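Long-range contacts in tartrate dehydrogenase/decarboxylase (Pseudomonas putida, PDB 3FLK), which oxidises (+)-tartrate to oxaloglycolate with NAD(+), converts meso-tartrate to D-glycerate and oxidatively decarboxylates D-malate to pyruvate: residues F163-V168 against M200-K205; S189-N194 against K221-I226. The protein carries 1 engineered substitution. All blocks are in the same frame, centred on the assembly; numbering follows the deposited sequence.

Overall arrangement
The centres of contact 1 and contact 2 lie about 14 Å apart, on the same side of the chain's centre. Along the chain their segments alternate: 163-168, 189-194, 200-205, 221-226. Helix 199-211 links them. It packs on the start of helix 165-181 in contact 1, and it is the crossover between strands 186-191 and 218-223, which pair in contact 2 at one end of the large mixed sheet. D204 joins the two directly, with OD1 near T191 OG1 and OD2 near S193 OG, probable hydrogen bonds. Both contacts touch the second subunit of the homodimer. Contact 1 lies away from the active site, whereas contact 2 helps to form it.

Contact 1: residues F163-V168 against M200-K205; sequences FTRRGV and MPYWDK
T164 meets the hydroxyl end of Y202 with its backbone, and T164 C lies 4.1 Å from Y202 OH. The backbone O of T164 lies near the plane of the Y202 ring, at its edge. F163 and T164 end strand 156-164, which pairs antiparallel with a strand of the second subunit, so the sheet runs on across the dimer interface. T164 is also the N-cap of helix 165-181. Its OG1 accepts from G167 N at 3.0 Å, and E138 is a second partner of this oxygen.

R165 makes the closest approach. Y202 reaches it with its hydroxyl end, and Y202 OH lies 3.2 Å from R165 CB. The two side chains cross at about a right angle, with ring and guanidinium planes 29° apart. The hydroxyl lies at the guanidinium edge, but no hydrogen bond joins the pair. Both instead reach E155 of the second subunit, R165 by a salt bridge from NE and Y202 by a hydrogen bond at its OH. The shared carboxylate probably helps hold the two side chains side by side at the dimer interface of this member of the isocitrate and isopropylmalate dehydrogenase family. The Y202 ring extends toward the helix start because its CG is anti to the backbone N (chi1 178°).

V168, one turn into the helix, points at helix 199-211. Its CG1 meets W203 CE3 at 3.9 Å, obliquely to the indole. V168 CG2 lies near the plane of the Y202 ring, 4.3 Å from Y202 CE2. I171 and L172 of helix 165-181 also touch W203, whose NE1 is held by S189.

Contact 2: residues S189-N194 against K221-I226; sequences SATKSN and KQHIDI. With MG (magnesium ion), chain I; NAI (1,4-dihydronicotinamide adenine dinucleotide), chain N; OXL (oxalate ion), chain O.
Across the end of two paired strands, the N194 amide stacks on the H223 ring, with planes 12° apart and N194 ND2 3.5 Å above the ring. The parallel strands belong to a right-handed beta-alpha-beta unit made of strand 186-191, helix 199-211 and strand 218-223. Q222 N donates to S189 O at 3.0 Å, and T191 N to Q222 O. Beyond them T191 O takes a weak bond from I224 N, where helix 224-233 starts.

The C-terminal parts of both segments line the active site. H223 NE2 bonds D86 of the second subunit, and buried H223 ND1 has no partner. The K192 chain bends twice, the last time at chi4 (78°), which turns NZ toward N194 and the oxalate. Its CD lies on H223 CB and I224 CG2, and its NZ donates to N194 OD1 at 2.9 Å and to oxalate O4 at 3.2 Å. NZ also salt-bridges D249 of the second subunit. A methionine here has no ammonium, and would probably leave that carboxylate without this salt bridge and oxalate O4 and N194 OD1 without this donor.

A water accepts from K192 NZ and N194 ND2. D225 OD2 binds magnesium at 2.0 Å. Oxalate O1 and O4, two waters and D249 of the second subunit complete its shell. N194 ND2 also donates to the nicotinamide ribose of NADH, reaching O2D at 3.1 Å with an N-H...O angle of 166°.

Contact 1: residues F163-V168 against M200-K205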
loop_
_atom_site.group_PDB
_atom_site.type_symbol
_atom_site.label_atom_id
_atom_site.label_comp_id
_atom_site.label_asym_id
_atom_site.label_seq_id
_atom_site.Cartn_x
_atom_site.Cartn_y
_atom_site.Cartn_z
ATOM N N PHE A 163 11.332 -9.367 13.205
ATOM C CA PHE A 163 10.670 -10.586 12.751
ATOM C C PHE A 163 11.351 -11.779 13.419
ATOM O O PHE A 163 12.582 -11.817 13.522
ATOM C CB PHE A 163 10.743 -10.705 11.226
ATOM C CG PHE A 163 9.988 -9.625 10.489
ATOM C CD1 PHE A 163 8.712 -9.868 9.990
ATOM C CD2 PHE A 163 10.555 -8.367 10.290
ATOM C CE1 PHE A 163 8.006 -8.874 9.301
ATOM C CE2 PHE A 163 9.858 -7.365 9.610
ATOM C CZ PHE A 163 8.583 -7.621 9.112
ATOM N N THR A 164 10.555 -12.728 13.903
ATOM C CA THR A 164 11.089 -13.935 14.546
ATOM C C THR A 164 10.658 -15.170 13.764
ATOM O O THR A 164 9.646 -15.134 13.064
ATOM C CB THR A 164 10.622 -14.075 16.017
ATOM O OG1 THR A 164 9.193 -14.191 16.071
ATOM C CG2 THR A 164 11.067 -12.877 16.856
ATOM N N ARG A 165 11.425 -16.255 13.873
ATOM C CA ARG A 165 11.021 -17.522 13.257
ATOM C C ARG A 165 9.676 -17.988 13.807
ATOM O O ARG A 165 8.813 -18.422 13.047
ATOM C CB ARG A 165 12.074 -18.619 13.443
ATOM C CG ARG A 165 11.694 -19.921 12.743
ATOM C CD ARG A 165 12.768 -20.990 12.848
ATOM N NE ARG A 165 13.830 -20.779 11.873
ATOM C CZ ARG A 165 14.567 -21.747 11.335
ATOM N NH1 ARG A 165 14.355 -23.018 11.658
ATOM N NH2 ARG A 165 15.511 -21.441 10.459
ATOM N N ARG A 166 9.510 -17.884 15.123
ATOM C CA ARG A 166 8.271 -18.284 15.789
ATOM C C ARG A 166 7.058 -17.545 15.227
ATOM O O ARG A 166 6.088 -18.177 14.808
ATOM C CB ARG A 166 8.372 -18.092 17.307
ATOM C CG ARG A 166 9.360 -19.039 17.983
ATOM C CD ARG A 166 9.256 -18.966 19.501
ATOM N NE ARG A 166 10.163 -19.913 20.151
ATOM C CZ ARG A 166 11.389 -19.616 20.581
ATOM N NH1 ARG A 166 11.873 -18.388 20.445
ATOM N NH2 ARG A 166 12.130 -20.555 21.156
ATOM N N GLY A 167 7.135 -16.215 15.196
ATOM C CA GLY A 167 6.050 -15.369 14.694
ATOM C C GLY A 167 5.782 -15.497 13.204
ATOM O O GLY A 167 4.626 -15.510 12.773
ATOM N N VAL A 168 6.846 -15.582 12.413
ATOM C CA VAL A 168 6.715 -15.723 10.967
ATOM C C VAL A 168 6.134 -17.097 10.601
ATOM O O VAL A 168 5.186 -17.183 9.815
ATOM C CB VAL A 168 8.057 -15.438 10.232
ATOM C CG1 VAL A 168 7.998 -15.893 8.783
ATOM C CG2 VAL A 168 8.400 -13.942 10.304
HETATM N N MSE A 200 12.540 -8.946 4.482
HETATM C CA MSE A 200 11.717 -9.562 3.441
HETATM C C MSE A 200 12.318 -10.797 2.744
HETATM O O MSE A 200 11.586 -11.752 2.477
HETATM C CB MSE A 200 11.229 -8.528 2.422
HETATM C CG MSE A 200 10.138 -7.582 2.937
HETATM SE SE MSE A 200 8.554 -8.412 3.766
HETATM C CE MSE A 200 8.429 -10.048 2.756
ATOM N N PRO A 201 13.634 -10.787 2.431
ATOM C CA PRO A 201 14.242 -12.044 1.973
ATOM C C PRO A 201 14.051 -13.180 2.978
ATOM O O PRO A 201 13.869 -14.327 2.579
ATOM C CB PRO A 201 15.723 -11.685 1.841
ATOM C CG PRO A 201 15.711 -10.227 1.549
ATOM C CD PRO A 201 14.617 -9.687 2.422
ATOM N N TYR A 202 14.072 -12.848 4.267
ATOM C CA TYR A 202 13.836 -13.825 5.322
ATOM C C TYR A 202 12.393 -14.344 5.327
ATOM O O TYR A 202 12.163 -15.550 5.446
ATOM C CB TYR A 202 14.196 -13.244 6.690
ATOM C CG TYR A 202 13.918 -14.198 7.825
ATOM C CD1 TYR A 202 14.758 -15.286 8.066
ATOM C CD2 TYR A 202 12.804 -14.023 8.648
ATOM C CE1 TYR A 202 14.498 -16.172 9.102
ATOM C CE2 TYR A 202 12.538 -14.903 9.688
ATOM C CZ TYR A 202 13.389 -15.973 9.909
ATOM O OH TYR A 202 13.127 -16.845 10.936
ATOM N N TRP A 203 11.435 -13.425 5.212
ATOM C CA TRP A 203 10.015 -13.769 5.094
ATOM C C TRP A 203 9.796 -14.716 3.910
ATOM O O TRP A 203 9.111 -15.728 4.045
ATOM C CB TRP A 203 9.174 -12.492 4.969
ATOM C CG TRP A 203 7.704 -12.685 4.654
ATOM C CD1 TRP A 203 7.135 -12.769 3.410
ATOM C CD2 TRP A 203 6.625 -12.774 5.591
ATOM N NE1 TRP A 203 5.774 -12.917 3.518
ATOM C CE2 TRP A 203 5.433 -12.926 4.845
ATOM C CE3 TRP A 203 6.547 -12.752 6.990
ATOM C CZ2 TRP A 203 4.176 -13.058 5.450
ATOM C CZ3 TRP A 203 5.293 -12.881 7.593
ATOM C CH2 TRP A 203 4.126 -13.031 6.819
ATOM N N ASP A 204 10.405 -14.392 2.768
ATOM C CA ASP A 204 10.368 -15.248 1.575
ATOM C C ASP A 204 10.948 -16.643 1.835
ATOM O O ASP A 204 10.374 -17.647 1.410
ATOM C CB ASP A 204 11.116 -14.592 0.410
ATOM C CG ASP A 204 10.428 -13.337 -0.108
ATOM O OD1 ASP A 204 9.369 -12.953 0.434
ATOM O OD2 ASP A 204 10.954 -12.736 -1.067
ATOM N N LYS A 205 12.082 -16.692 2.533
ATOM C CA LYS A 205 12.745 -17.952 2.873
ATOM C C LYS A 205 11.843 -18.848 3.725
ATOM O O LYS A 205 11.726 -20.050 3.465
ATOM C CB LYS A 205 14.067 -17.677 3.594
ATOM C CG LYS A 205 15.053 -18.827 3.575
ATOM C CD LYS A 205 16.370 -18.416 4.221
ATOM C CE LYS A 205 17.414 -19.517 4.105
ATOM N NZ LYS A 205 18.763 -19.030 4.521
#

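Contact 2: residues S189-N194 against K221-I226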
loop_
_atom_site.group_PDB
_atom_site.type_symbol
_atom_site.label_atom_id
_atom_site.label_comp_id
_atom_site.label_asym_id
_atom_site.label_seq_id
_atom_site.Cartn_x
_atom_site.Cartn_y
_atom_site.Cartn_z
ATOM N N SER A 189 1.677 -14.446 -1.004
ATOM C CA SER A 189 2.489 -13.846 0.043
ATOM C C SER A 189 2.887 -12.428 -0.356
ATOM O O SER A 189 3.478 -12.222 -1.416
ATOM C CB SER A 189 3.740 -14.695 0.293
ATOM O OG SER A 189 4.465 -14.206 1.411
ATOM N N ALA A 190 2.547 -11.455 0.488
ATOM C CA ALA A 190 2.981 -10.076 0.276
ATOM C C ALA A 190 4.437 -9.929 0.702
ATOM O O ALA A 190 4.808 -10.315 1.811
ATOM C CB ALA A 190 2.095 -9.100 1.048
ATOM N N THR A 191 5.254 -9.370 -0.184
ATOM C CA THR A 191 6.675 -9.187 0.103
ATOM C C THR A 191 7.223 -7.845 -0.410
ATOM O O THR A 191 6.511 -7.083 -1.059
ATOM C CB THR A 191 7.520 -10.394 -0.427
ATOM O OG1 THR A 191 8.858 -10.314 0.085
ATOM C CG2 THR A 191 7.560 -10.430 -1.946
ATOM N N LYS A 192 8.478 -7.554 -0.075
ATOM C CA LYS A 192 9.229 -6.453 -0.683
ATOM C C LYS A 192 10.715 -6.754 -0.538
ATOM O O LYS A 192 11.477 -5.979 0.046
ATOM C CB LYS A 192 8.864 -5.091 -0.070
ATOM C CG LYS A 192 9.062 -3.906 -1.029
ATOM C CD LYS A 192 8.463 -4.208 -2.406
ATOM C CE LYS A 192 8.365 -2.983 -3.294
ATOM N NZ LYS A 192 9.663 -2.595 -3.912
ATOM N N SER A 193 11.103 -7.906 -1.080
ATOM C CA SER A 193 12.440 -8.464 -0.896
ATOM C C SER A 193 13.508 -7.842 -1.792
ATOM O O SER A 193 14.633 -8.338 -1.848
ATOM C CB SER A 193 12.407 -9.988 -1.057
ATOM O OG SER A 193 11.559 -10.378 -2.126
ATOM N N ASN A 194 13.161 -6.767 -2.497
ATOM C CA ASN A 194 14.174 -5.961 -3.169
ATOM C C ASN A 194 14.618 -4.771 -2.317
ATOM O O ASN A 194 15.808 -4.609 -2.055
ATOM C CB ASN A 194 13.759 -5.547 -4.596
ATOM C CG ASN A 194 12.335 -5.000 -4.685
ATOM O OD1 ASN A 194 11.750 -4.551 -3.699
ATOM N ND2 ASN A 194 11.780 -5.026 -5.893
ATOM N N LYS A 221 4.505 -15.280 -4.627
ATOM C CA LYS A 221 4.875 -14.082 -3.887
ATOM C C LYS A 221 4.852 -12.871 -4.810
ATOM O O LYS A 221 5.177 -12.966 -5.997
ATOM C CB LYS A 221 6.231 -14.241 -3.185
ATOM C CG LYS A 221 7.427 -14.374 -4.109
ATOM C CD LYS A 221 8.710 -14.582 -3.320
ATOM C CE LYS A 221 9.920 -14.432 -4.219
ATOM N NZ LYS A 221 11.187 -14.627 -3.467
ATOM N N GLN A 222 4.428 -11.740 -4.260
ATOM C CA GLN A 222 4.320 -10.512 -5.026
ATOM C C GLN A 222 4.841 -9.358 -4.192
ATOM O O GLN A 222 4.511 -9.244 -3.006
ATOM C CB GLN A 222 2.866 -10.259 -5.444
ATOM C CG GLN A 222 2.301 -11.295 -6.417
ATOM C CD GLN A 222 0.888 -10.990 -6.883
ATOM O OE1 GLN A 222 0.111 -11.902 -7.170
ATOM N NE2 GLN A 222 0.548 -9.707 -6.969
ATOM N N HIS A 223 5.672 -8.520 -4.807
ATOM C CA HIS A 223 6.112 -7.294 -4.164
ATOM C C HIS A 223 4.881 -6.440 -3.869
ATOM O O HIS A 223 3.935 -6.416 -4.659
ATOM C CB HIS A 223 7.110 -6.532 -5.039
ATOM C CG HIS A 223 8.429 -7.226 -5.204
ATOM N ND1 HIS A 223 9.208 -7.617 -4.136
ATOM C CD2 HIS A 223 9.116 -7.579 -6.317
ATOM C CE1 HIS A 223 10.311 -8.192 -4.582
ATOM N NE2 HIS A 223 10.282 -8.179 -5.902
ATOM N N ILE A 224 4.899 -5.758 -2.729
ATOM C CA ILE A 224 3.727 -5.033 -2.233
ATOM C C ILE A 224 3.190 -3.991 -3.222
ATOM O O ILE A 224 1.977 -3.824 -3.337
ATOM C CB ILE A 224 3.962 -4.434 -0.803
ATOM C CG1 ILE A 224 2.663 -3.858 -0.212
ATOM C CG2 ILE A 224 5.089 -3.393 -0.799
ATOM C CD1 ILE A 224 1.598 -4.903 0.123
ATOM N N ASP A 225 4.082 -3.319 -3.947
ATOM C CA ASP A 225 3.658 -2.297 -4.905
ATOM C C ASP A 225 2.790 -2.870 -6.032
ATOM O O ASP A 225 1.694 -2.365 -6.283
ATOM C CB ASP A 225 4.839 -1.460 -5.430
ATOM C CG ASP A 225 5.901 -2.288 -6.152
ATOM O OD1 ASP A 225 5.903 -3.533 -6.057
ATOM O OD2 ASP A 225 6.752 -1.667 -6.823
ATOM N N ILE A 226 3.255 -3.941 -6.671
ATOM C CA ILE A 226 2.491 -4.563 -7.752
ATOM C C ILE A 226 1.283 -5.360 -7.234
ATOM O O ILE A 226 0.284 -5.499 -7.939
ATOM C CB ILE A 226 3.386 -5.419 -8.707
ATOM C CG1 ILE A 226 2.645 -5.731 -10.016
ATOM C CG2 ILE A 226 3.875 -6.700 -8.024
ATOM C CD1 ILE A 226 2.301 -4.501 -10.869
HETATM MG MG MG I . 7.795 0.007 -7.358
HETATM P PA NAI N . 7.344 -5.510 -12.618
HETATM O O1A NAI N . 7.092 -4.053 -12.686
HETATM O O2A NAI N . 8.569 -5.873 -13.363
HETATM O O5B NAI N . 6.096 -6.313 -13.234
HETATM C C5B NAI N . 4.852 -6.396 -12.576
HETATM C C4B NAI N . 3.745 -6.769 -13.559
HETATM O O4B NAI N . 3.478 -5.696 -14.444
HETATM C C3B NAI N . 4.122 -7.967 -14.416
HETATM O O3B NAI N . 2.993 -8.800 -14.539
HETATM C C2B NAI N . 4.503 -7.366 -15.754
HETATM O O2B NAI N . 4.193 -8.208 -16.842
HETATM C C1B NAI N . 3.726 -6.059 -15.791
HETATM N N9A NAI N . 4.511 -5.013 -16.465
HETATM C C8A NAI N . 5.602 -4.348 -15.964
HETATM N N7A NAI N . 6.029 -3.464 -16.891
HETATM C C5A NAI N . 5.230 -3.549 -17.971
HETATM C C6A NAI N . 5.226 -2.876 -19.186
HETATM N N6A NAI N . 6.103 -1.903 -19.421
HETATM N N1A NAI N . 4.258 -3.182 -20.123
HETATM C C2A NAI N . 3.307 -4.150 -19.859
HETATM N N3A NAI N . 3.321 -4.817 -18.647
HETATM C C4A NAI N . 4.266 -4.519 -17.718
HETATM O O3 NAI N . 7.433 -5.881 -11.055
HETATM P PN NAI N . 7.728 -7.325 -10.414
HETATM O O1N NAI N . 7.192 -8.385 -11.298
HETATM O O2N NAI N . 7.272 -7.239 -9.011
HETATM O O5D NAI N . 9.336 -7.384 -10.389
HETATM C C5D NAI N . 10.086 -8.035 -11.393
HETATM C C4D NAI N . 11.566 -7.705 -11.216
HETATM O O4D NAI N . 11.795 -6.324 -11.436
HETATM C C3D NAI N . 12.066 -8.010 -9.814
HETATM O O3D NAI N . 13.344 -8.593 -9.922
HETATM C C2D NAI N . 12.162 -6.649 -9.148
HETATM O O2D NAI N . 13.162 -6.621 -8.158
HETATM C C1D NAI N . 12.469 -5.742 -10.332
HETATM N N1N NAI N . 12.041 -4.333 -10.191
HETATM C C2N NAI N . 12.923 -3.353 -10.562
HETATM C C3N NAI N . 12.571 -2.007 -10.470
HETATM C C7N NAI N . 13.464 -0.970 -11.086
HETATM O O7N NAI N . 14.461 -1.379 -11.993
HETATM N N7N NAI N . 13.299 0.317 -10.768
HETATM C C4N NAI N . 11.302 -1.664 -10.001
HETATM C C5N NAI N . 10.405 -2.668 -9.630
HETATM C C6N NAI N . 10.785 -4.005 -9.733
HETATM C C1 OXL O . 10.661 1.052 -7.072
HETATM C C2 OXL O . 10.763 -0.330 -6.590
HETATM O O1 OXL O . 9.608 1.404 -7.660
HETATM O O2 OXL O . 11.844 -0.745 -6.109
HETATM O O3 OXL O . 11.611 1.845 -6.887
HETATM O O4 OXL O . 9.751 -1.065 -6.672
HETATM O O HOH W 1 9.274 -3.780 -6.484
HETATM O O HOH W 2 12.154 -11.681 -4.792
HETATM O O HOH W 3 7.797 -0.467 -9.340
HETATM O O HOH W 4 6.345 1.520 -7.604
#